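Long-range contacts in serine acetyltransferase 1, putative (Entamoeba histolytica, PDB 7BW9), which probably transfers an acetyl group to serine in cysteine biosynthesis, and is held here in complex with cysteine: residues A[227-232]-A[245-250]; A[173-178]-A[193-198]. One frame throughout, in Å; residues are numbered along the deposited sequence.

Contact 1 (A[227-232]-A[245-250]); sequences GDFVVI and GSNVKI
Ser-246 hooks into the turn at Asp-228 from the next coil of the left-handed beta-helix. Its CB lies 3.3 Å from Asp-228 O, and OG, anti to the carbonyl carbon (chi1 -54°), accepts a hydrogen bond from Asp-228 N at 3.2 Å. At its tip the same OG lies 2.7 Å from a water that also donates to Asp-228 OD2, so one hydroxyl takes the Asp-228 N-H directly and reaches its carboxylate through the water; OD1 is held instead by Asn-194 N. Asp-228 O takes the N-H of Asn-247 at 2.8 Å. In one of two modelled conformers the Asn-247 amide lies beside the Phe-229 ring. Further along, the chains become parallel strands: Val-231 N donates to Val-248 O, and Val-231 O receives Ile-250 N at 2.8 Å. Lys-249, bent at chi2 (-88°), lays CD 3.8 Å from Val-231 CG2, while Ile-232 and Ile-250 lie alongside each other on the other face. Strands 231-232 and 249-250 are neighbours in one parallel sheet, flanked by 197-198 and 264-267; Val-231 packs on Ser-208, and Lys-249 on Phe-209, of the second subunit.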
loop_
_atom_site.group_PDB
_atom_site.type_symbol
_atom_site.label_atom_id
_atom_site.label_comp_id
_atom_site.label_asym_id
_atom_site.label_seq_id
_atom_site.Cartn_x
_atom_site.Cartn_y
_atom_site.Cartn_z
ATOM N N GLY A 227 -9.305 -20.818 14.374
ATOM C CA GLY A 227 -10.677 -21.132 14.741
ATOM C C GLY A 227 -11.579 -19.911 14.742
ATOM O O GLY A 227 -11.283 -18.889 14.125
ATOM N N ASP A 228 -12.680 -20.012 15.471
ATOM C CA ASP A 228 -13.626 -18.919 15.609
ATOM C C ASP A 228 -13.212 -17.976 16.732
ATOM O O ASP A 228 -12.540 -18.362 17.692
ATOM C CB ASP A 228 -15.038 -19.443 15.900
ATOM C CG ASP A 228 -15.497 -20.518 14.926
ATOM O OD1 ASP A 228 -15.015 -20.570 13.772
ATOM O OD2 ASP A 228 -16.367 -21.322 15.328
ATOM N N PHE A 229 -13.668 -16.728 16.621
ATOM C CA PHE A 229 -13.478 -15.703 17.652
ATOM C C PHE A 229 -12.003 -15.447 17.962
ATOM O O PHE A 229 -11.658 -15.028 19.066
ATOM C CB PHE A 229 -14.251 -16.055 18.932
ATOM C CG PHE A 229 -15.703 -16.366 18.681
ATOM C CD1 PHE A 229 -16.607 -15.344 18.454
ATOM C CD2 PHE A 229 -16.156 -17.682 18.649
ATOM C CE1 PHE A 229 -17.957 -15.618 18.196
ATOM C CE2 PHE A 229 -17.497 -17.975 18.393
ATOM C CZ PHE A 229 -18.399 -16.934 18.162
ATOM N N VAL A 230 -11.117 -15.658 16.993
ATOM C CA VAL A 230 -9.693 -15.383 17.184
ATOM C C VAL A 230 -9.420 -13.920 16.870
ATOM O O VAL A 230 -9.913 -13.390 15.867
ATOM C CB VAL A 230 -8.839 -16.314 16.304
ATOM C CG1 VAL A 230 -7.351 -15.882 16.300
ATOM C CG2 VAL A 230 -8.977 -17.754 16.780
ATOM N N VAL A 231 -8.633 -13.254 17.725
ATOM C CA VAL A 231 -8.174 -11.883 17.491
ATOM C C VAL A 231 -6.656 -11.899 17.367
ATOM O O VAL A 231 -5.962 -12.430 18.245
ATOM C CB VAL A 231 -8.602 -10.926 18.620
ATOM C CG1 VAL A 231 -8.088 -9.526 18.341
ATOM C CG2 VAL A 231 -10.109 -10.921 18.815
ATOM N N ILE A 232 -6.131 -11.306 16.299
ATOM C CA ILE A 232 -4.688 -11.263 16.075
ATOM C C ILE A 232 -4.236 -9.811 15.986
ATOM O O ILE A 232 -4.574 -9.099 15.025
ATOM C CB ILE A 232 -4.270 -12.055 14.837
ATOM C CG1 ILE A 232 -4.939 -13.430 14.870
ATOM C CG2 ILE A 232 -2.757 -12.200 14.812
ATOM C CD1 ILE A 232 -4.685 -14.262 13.642
ATOM N N GLY A 245 -6.523 -22.430 18.108
ATOM C CA GLY A 245 -7.860 -22.761 18.545
ATOM C C GLY A 245 -8.783 -21.554 18.563
ATOM O O GLY A 245 -8.378 -20.404 18.379
ATOM N N SER A 246 -10.060 -21.839 18.801
ATOM C CA SER A 246 -11.064 -20.797 18.951
ATOM C C SER A 246 -10.845 -20.001 20.232
ATOM O O SER A 246 -10.269 -20.495 21.207
ATOM C CB SER A 246 -12.458 -21.411 18.977
ATOM O OG SER A 246 -12.672 -22.225 17.843
ATOM N N ASN A 247 -11.315 -18.755 20.219
ATOM C CA ASN A 247 -11.286 -17.864 21.385
ATOM C C ASN A 247 -9.859 -17.548 21.841
ATOM O O ASN A 247 -9.604 -17.362 23.033
ATOM C CB ASN A 247 -12.098 -18.440 22.554
ATOM C CG ASN A 247 -13.577 -18.580 22.232
ATOM O OD1 ASN A 247 -14.111 -19.691 22.165
ATOM N ND2 ASN A 247 -14.246 -17.453 22.040
ATOM N N VAL A 248 -8.919 -17.476 20.904
ATOM C CA VAL A 248 -7.530 -17.136 21.190
ATOM C C VAL A 248 -7.322 -15.672 20.824
ATOM O O VAL A 248 -7.818 -15.208 19.785
ATOM C CB VAL A 248 -6.566 -18.054 20.420
ATOM C CG1 VAL A 248 -5.131 -17.485 20.414
ATOM C CG2 VAL A 248 -6.596 -19.457 21.015
ATOM N N LYS A 249 -6.662 -14.930 21.711
ATOM C CA LYS A 249 -6.237 -13.553 21.464
ATOM C C LYS A 249 -4.714 -13.523 21.385
ATOM O O LYS A 249 -4.028 -13.938 22.329
ATOM C CB LYS A 249 -6.724 -12.613 22.565
ATOM C CG LYS A 249 -8.121 -12.906 23.086
ATOM C CD LYS A 249 -9.177 -12.189 22.269
ATOM C CE LYS A 249 -10.587 -12.398 22.829
ATOM N NZ LYS A 249 -10.853 -11.584 24.057
ATOM N N ILE A 250 -4.181 -13.051 20.267
ATOM C CA ILE A 250 -2.736 -12.983 20.074
ATOM C C ILE A 250 -2.298 -11.522 20.140
ATOM O O ILE A 250 -2.794 -10.674 19.382
ATOM C CB ILE A 250 -2.318 -13.659 18.764
ATOM C CG1 ILE A 250 -2.656 -15.150 18.839
ATOM C CG2 ILE A 250 -0.833 -13.428 18.487
ATOM C CD1 ILE A 250 -2.772 -15.830 17.497
HETATM O O HOH W 1 -15.313 -22.671 17.710
#

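Contact 2 (A[173-178]-A[193-198]); sequences GNHFFI and GNWCRV
His-175 and Trp-195 lie flat on one another in an offset stack, the imidazole and the five-membered ring of the indole inclined by 11° with centroids 4.2 Å apart. The imidazole is shifted toward NE1, CE2 and CZ2 of the indole, bringing His-175 CD2 near Trp-195 CZ2, while His-175 CB sits over the indole face, 3.6 Å from the five-ring centroid, a CH-pi contact. Rotation of the imidazole is fixed at both nitrogens: ND1 donates to Asn-174 OD1 in the ring plane at 2.8 Å, and NE2 is hydrogen-bonded to Asn-305 OD1 of the third subunit. Asn-174 can reach back in this way because its CG stands between the backbone N and carbonyl carbon (chi1 58°). Its amide stacks on that of Asn-194, planes 10° apart, and Asn-194 OD1 accepts Asn-174 N, tilted out of the carbonyl plane. One water bridges the backbones, donating to Asn-174 O and Gly-193 O and accepting from Cys-196 N. Phe-176 presents its edge to Cys-196 CB and to Val-198 CG2, the latter 3.8 Å from CE1. Phe-177 and Arg-197, on the sheet face opposite Ile-178 and Val-198, meet at CD2 and CD, 3.6 Å apart; the guanidinium is turned obliquely to the ring, and Arg-197 NE is hydrogen-bonded to Tyr-199 OH. Strands 177-178 and 197-198 pair in parallel through Phe-177 N to Cys-196 O and Val-198 N to Phe-177 O, 2.9 Å. Helix 96-113 lies against Asn-174, His-175, Phe-177 and Trp-195, and helix 128-144 packs on Phe-176, so the first coils of the beta-helix meet the helical region.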
loop_
_atom_site.group_PDB
_atom_site.type_symbol
_atom_site.label_atom_id
_atom_site.label_comp_id
_atom_site.label_asym_id
_atom_site.label_seq_id
_atom_site.Cartn_x
_atom_site.Cartn_y
_atom_site.Cartn_z
ATOM N N GLY A 173 -14.309 -17.917 6.939
ATOM C CA GLY A 173 -15.672 -17.984 7.419
ATOM C C GLY A 173 -16.328 -16.616 7.506
ATOM O O GLY A 173 -15.828 -15.609 7.001
ATOM N N ASN A 174 -17.459 -16.584 8.200
ATOM C CA ASN A 174 -18.297 -15.400 8.167
ATOM C C ASN A 174 -17.934 -14.422 9.285
ATOM O O ASN A 174 -17.221 -14.753 10.240
ATOM C CB ASN A 174 -19.784 -15.787 8.231
ATOM C CG ASN A 174 -20.139 -16.596 9.464
ATOM O OD1 ASN A 174 -20.023 -16.123 10.595
ATOM N ND2 ASN A 174 -20.624 -17.805 9.248
ATOM N N HIS A 175 -18.426 -13.191 9.132
ATOM C CA HIS A 175 -18.193 -12.105 10.088
ATOM C C HIS A 175 -16.704 -11.837 10.284
ATOM O O HIS A 175 -16.236 -11.629 11.407
ATOM C CB HIS A 175 -18.864 -12.387 11.438
ATOM C CG HIS A 175 -20.364 -12.449 11.377
ATOM N ND1 HIS A 175 -21.057 -13.628 11.184
ATOM C CD2 HIS A 175 -21.303 -11.483 11.524
ATOM C CE1 HIS A 175 -22.355 -13.385 11.213
ATOM N NE2 HIS A 175 -22.529 -12.091 11.409
ATOM N N PHE A 176 -15.951 -11.836 9.188
ATOM C CA PHE A 176 -14.508 -11.636 9.246
ATOM C C PHE A 176 -14.202 -10.147 9.141
ATOM O O PHE A 176 -14.666 -9.485 8.203
ATOM C CB PHE A 176 -13.818 -12.418 8.120
ATOM C CG PHE A 176 -12.317 -12.285 8.111
ATOM C CD1 PHE A 176 -11.575 -12.607 9.240
ATOM C CD2 PHE A 176 -11.648 -11.841 6.977
ATOM C CE1 PHE A 176 -10.186 -12.488 9.240
ATOM C CE2 PHE A 176 -10.270 -11.726 6.968
ATOM C CZ PHE A 176 -9.536 -12.055 8.100
ATOM N N PHE A 177 -13.411 -9.622 10.080
ATOM C CA PHE A 177 -13.072 -8.196 10.105
ATOM C C PHE A 177 -11.557 -7.995 10.095
ATOM O O PHE A 177 -10.847 -8.460 11.002
ATOM C CB PHE A 177 -13.689 -7.501 11.323
ATOM C CG PHE A 177 -13.342 -6.024 11.442
ATOM C CD1 PHE A 177 -13.243 -5.207 10.308
ATOM C CD2 PHE A 177 -13.164 -5.444 12.691
ATOM C CE1 PHE A 177 -12.952 -3.851 10.426
ATOM C CE2 PHE A 177 -12.859 -4.087 12.816
ATOM C CZ PHE A 177 -12.756 -3.292 11.680
ATOM N N ILE A 178 -11.067 -7.300 9.071
ATOM C CA ILE A 178 -9.703 -6.780 9.035
ATOM C C ILE A 178 -9.783 -5.283 9.298
ATOM O O ILE A 178 -10.424 -4.551 8.532
ATOM C CB ILE A 178 -9.018 -7.068 7.689
ATOM C CG1 ILE A 178 -8.787 -8.565 7.513
ATOM C CG2 ILE A 178 -7.689 -6.317 7.575
ATOM C CD1 ILE A 178 -8.265 -8.935 6.155
ATOM N N GLY A 193 -11.768 -19.199 10.709
ATOM C CA GLY A 193 -13.117 -19.467 11.173
ATOM C C GLY A 193 -14.009 -18.239 11.178
ATOM O O GLY A 193 -13.802 -17.291 10.416
ATOM N N ASN A 194 -15.012 -18.249 12.063
ATOM C CA ASN A 194 -16.023 -17.199 12.132
ATOM C C ASN A 194 -15.680 -16.175 13.212
ATOM O O ASN A 194 -15.033 -16.490 14.216
ATOM C CB ASN A 194 -17.411 -17.786 12.414
ATOM C CG ASN A 194 -17.807 -18.872 11.417
ATOM O OD1 ASN A 194 -17.512 -18.785 10.223
ATOM N ND2 ASN A 194 -18.455 -19.919 11.917
ATOM N N TRP A 195 -16.128 -14.938 12.985
ATOM C CA TRP A 195 -15.958 -13.838 13.935
ATOM C C TRP A 195 -14.490 -13.586 14.268
ATOM O O TRP A 195 -14.152 -13.248 15.399
ATOM C CB TRP A 195 -16.775 -14.084 15.220
ATOM C CG TRP A 195 -18.192 -13.639 15.037
ATOM C CD1 TRP A 195 -19.266 -14.426 14.787
ATOM C CD2 TRP A 195 -18.674 -12.287 15.031
ATOM N NE1 TRP A 195 -20.395 -13.658 14.639
ATOM C CE2 TRP A 195 -20.060 -12.341 14.782
ATOM C CE3 TRP A 195 -18.066 -11.034 15.204
ATOM C CZ2 TRP A 195 -20.853 -11.200 14.725
ATOM C CZ3 TRP A 195 -18.853 -9.899 15.134
ATOM C CH2 TRP A 195 -20.234 -9.989 14.899
ATOM N N CYS A 196 -13.598 -13.741 13.299
ATOM C CA CYS A 196 -12.204 -13.399 13.538
ATOM C C CYS A 196 -11.947 -11.932 13.229
ATOM O O CYS A 196 -12.651 -11.306 12.424
ATOM C CB CYS A 196 -11.285 -14.298 12.719
ATOM S SG CYS A 196 -11.386 -16.010 13.369
ATOM N N ARG A 197 -10.948 -11.381 13.916
ATOM C CA ARG A 197 -10.529 -9.992 13.760
ATOM C C ARG A 197 -9.014 -9.960 13.647
ATOM O O ARG A 197 -8.305 -10.515 14.498
ATOM C CB ARG A 197 -11.008 -9.124 14.927
ATOM C CG ARG A 197 -10.864 -7.620 14.711
ATOM C CD ARG A 197 -11.712 -6.830 15.718
ATOM N NE ARG A 197 -11.108 -6.812 17.046
ATOM C CZ ARG A 197 -11.583 -7.471 18.103
ATOM N NH1 ARG A 197 -12.687 -8.194 17.994
ATOM N NH2 ARG A 197 -10.947 -7.403 19.272
ATOM N N VAL A 198 -8.526 -9.324 12.592
ATOM C CA VAL A 198 -7.111 -9.283 12.262
ATOM C C VAL A 198 -6.724 -7.833 11.991
ATOM O O VAL A 198 -7.454 -7.114 11.306
ATOM C CB VAL A 198 -6.814 -10.172 11.037
ATOM C CG1 VAL A 198 -5.398 -10.003 10.602
ATOM C CG2 VAL A 198 -7.132 -11.646 11.336
HETATM O O HOH W 2 -14.223 -14.484 10.527
HETATM O O HOH W 3 -14.959 -10.213 13.528
#

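How the contacts relate
Contact 2 closes before contact 1 opens along the chain, and their centres lie 10 Å apart. Both join successive coils of the left-handed beta-helix at equivalent turns, and both feed the same parallel sheet, ordered 177-178, 197-198, 231-232, 249-250 and 264-267. Segments 193-198 and 227-232 are direct neighbours: Phe-229 N and Asn-194 O are 2.8 Å apart, a probable hydrogen bond, and the His-175/Trp-195 stack is carried on by Phe-229, nearly parallel to Trp-195. The side chain of Phe-177 is about 6 Å, and that of Val-231 about 10 Å, from a bound cysteine. Together the contacts stack four coils of the beta-helix, with the helical region at the contact 2 end.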